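PDB 4BQN: capsular polysaccharide biosynthesis protein from Burkholderia pseudomallei, which binds coenzyme A and probably acts as an acetyltransferase in the biosynthesis of capsular polysaccharide. Local coordinates for residues A[20-25]-A[225-230]. The protein carries 1 engineered substitution. Residues are numbered along the deposited sequence; the frame is centred on the assembly and turned at random. Where two conformers were deposited one is given.
Sequences AKMLNS and ISFDQN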
loop_
_atom_site.group_PDB
_atom_site.type_symbol
_atom_site.label_atom_id
_atom_site.label_comp_id
_atom_site.label_asym_id
_atom_site.label_seq_id
_atom_site.Cartn_x
_atom_site.Cartn_y
_atom_site.Cartn_z
ATOM N N ALA A 20 -3.554 14.108 0.007
ATOM C CA ALA A 20 -3.661 15.557 0.173
ATOM C C ALA A 20 -2.914 16.299 -0.946
ATOM O O ALA A 20 -3.416 17.285 -1.490
ATOM C CB ALA A 20 -3.129 15.971 1.533
ATOM N N LYS A 21 -1.714 15.825 -1.286
ATOM C CA LYS A 21 -0.924 16.437 -2.348
ATOM C C LYS A 21 -1.698 16.369 -3.673
ATOM O O LYS A 21 -1.753 17.344 -4.434
ATOM C CB LYS A 21 0.436 15.738 -2.457
ATOM C CG LYS A 21 1.457 16.435 -3.343
ATOM C CD LYS A 21 2.101 17.642 -2.667
ATOM C CE LYS A 21 3.198 17.240 -1.694
ATOM N NZ LYS A 21 3.785 18.439 -1.033
ATOM N N MET A 22 -2.298 15.213 -3.945
ATOM C CA MET A 22 -3.029 15.044 -5.189
ATOM C C MET A 22 -4.257 15.950 -5.228
ATOM O O MET A 22 -4.466 16.650 -6.211
ATOM C CB MET A 22 -3.410 13.568 -5.368
ATOM C CG MET A 22 -3.972 13.223 -6.737
ATOM S SD MET A 22 -2.820 13.551 -8.075
ATOM C CE MET A 22 -1.720 12.141 -7.957
ATOM N N LEU A 23 -5.054 15.945 -4.159
ATOM C CA LEU A 23 -6.238 16.814 -4.095
ATOM C C LEU A 23 -5.901 18.293 -4.262
ATOM O O LEU A 23 -6.576 19.009 -5.017
ATOM C CB LEU A 23 -7.010 16.600 -2.799
ATOM C CG LEU A 23 -7.787 15.274 -2.736
ATOM C CD1 LEU A 23 -8.190 15.001 -1.290
ATOM C CD2 LEU A 23 -9.005 15.282 -3.665
ATOM N N ASN A 24 -4.828 18.737 -3.607
ATOM C CA ASN A 24 -4.412 20.137 -3.689
ATOM C C ASN A 24 -4.015 20.543 -5.104
ATOM O O ASN A 24 -4.031 21.722 -5.430
ATOM C CB ASN A 24 -3.246 20.396 -2.735
ATOM C CG ASN A 24 -3.682 20.480 -1.285
ATOM O OD1 ASN A 24 -4.876 20.495 -0.966
ATOM N ND2 ASN A 24 -2.702 20.556 -0.390
ATOM N N SER A 25 -3.667 19.564 -5.941
ATOM C CA SER A 25 -3.280 19.836 -7.330
ATOM C C SER A 25 -4.464 20.016 -8.289
ATOM O O SER A 25 -4.256 20.362 -9.448
ATOM C CB SER A 25 -2.326 18.747 -7.854
ATOM O OG SER A 25 -3.025 17.614 -8.346
ATOM N N ILE A 225 -12.998 17.577 -12.000
ATOM C CA ILE A 225 -11.861 16.823 -11.489
ATOM C C ILE A 225 -10.701 16.802 -12.481
ATOM O O ILE A 225 -10.827 16.273 -13.585
ATOM C CB ILE A 225 -12.291 15.392 -11.117
ATOM C CG1 ILE A 225 -13.467 15.425 -10.126
ATOM C CG2 ILE A 225 -11.107 14.605 -10.556
ATOM C CD1 ILE A 225 -14.139 14.081 -9.936
ATOM N N SER A 226 -9.573 17.377 -12.068
ATOM C CA SER A 226 -8.360 17.373 -12.878
ATOM C C SER A 226 -7.174 17.481 -11.942
ATOM O O SER A 226 -7.226 18.191 -10.954
ATOM C CB SER A 226 -8.350 18.514 -13.904
ATOM O OG SER A 226 -8.245 19.772 -13.274
ATOM N N PHE A 227 -6.115 16.748 -12.245
ATOM C CA PHE A 227 -4.942 16.718 -11.378
ATOM C C PHE A 227 -3.669 17.029 -12.142
ATOM O O PHE A 227 -3.626 16.941 -13.372
ATOM C CB PHE A 227 -4.815 15.346 -10.689
ATOM C CG PHE A 227 -6.017 14.969 -9.869
ATOM C CD1 PHE A 227 -6.331 15.658 -8.700
ATOM C CD2 PHE A 227 -6.862 13.949 -10.289
ATOM C CE1 PHE A 227 -7.460 15.332 -7.955
ATOM C CE2 PHE A 227 -7.982 13.595 -9.535
ATOM C CZ PHE A 227 -8.285 14.290 -8.369
ATOM N N ASP A 228 -2.619 17.351 -11.387
ATOM C CA ASP A 228 -1.284 17.500 -11.948
ATOM C C ASP A 228 -0.802 16.103 -12.337
ATOM O O ASP A 228 -0.559 15.269 -11.473
ATOM C CB ASP A 228 -0.346 18.120 -10.900
ATOM C CG ASP A 228 1.085 18.295 -11.393
ATOM O OD1 ASP A 228 1.457 17.774 -12.468
ATOM O OD2 ASP A 228 1.856 18.965 -10.672
ATOM N N GLN A 229 -0.687 15.851 -13.640
ATOM C CA GLN A 229 -0.287 14.541 -14.169
ATOM C C GLN A 229 1.160 14.169 -13.852
ATOM O O GLN A 229 1.556 13.019 -14.035
ATOM C CB GLN A 229 -0.498 14.481 -15.692
ATOM C CG GLN A 229 -1.921 14.772 -16.138
ATOM C CD GLN A 229 -2.908 13.750 -15.611
ATOM O OE1 GLN A 229 -2.779 12.546 -15.871
ATOM N NE2 GLN A 229 -3.907 14.222 -14.871
ATOM N N ASN A 230 1.954 15.135 -13.401
ATOM C CA ASN A 230 3.352 14.861 -13.060
ATOM C C ASN A 230 3.565 14.372 -11.634
ATOM O O ASN A 230 4.644 13.887 -11.298
ATOM C CB ASN A 230 4.225 16.089 -13.325
ATOM C CG ASN A 230 4.211 16.516 -14.777
ATOM O OD1 ASN A 230 4.392 15.697 -15.681
ATOM N ND2 ASN A 230 3.995 17.806 -15.009
#
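The hydroxyl of S25 bridges the two segments. OG accepts the backbone N-H of D228 (N to OG 3.1 Å) along an almost straight line, 175° at the hydrogen. It donates its own proton to M22 O at 2.8 Å. That carbonyl is met in its plane, on a lone pair, and takes a second bond from S25 N, so two donors from the same residue hold it. A chi1 of 84° keeps OG close to both backbone arms of S25, where it can bend back to M22 O and still meet the loop. The contact fastens the C-terminal end of helix 15-24 to the loop following helix 204-217, whose A211 touches both M22 and F227. Next to these bonds M22, in the conformer given, and F227 form a Met-aromatic contact, their side chains crossing at about a right angle. M22 CG lies over one face of the ring, 4.2 Å from the centroid and 22° off the normal, a CH-pi approach displaced toward the rim, whereas SD stands obliquely and packs on F227 CB at 3.7 Å. The rim also meets backbone, F227 CD1 lying 3.3 Å from M22 O, while S25 OG comes to the ring edge. Beyond the S25 bond the loop turns on itself: D228 OD1 receives N230 N at 2.8 Å in an Asx turn, the donor standing above the carboxylate plane.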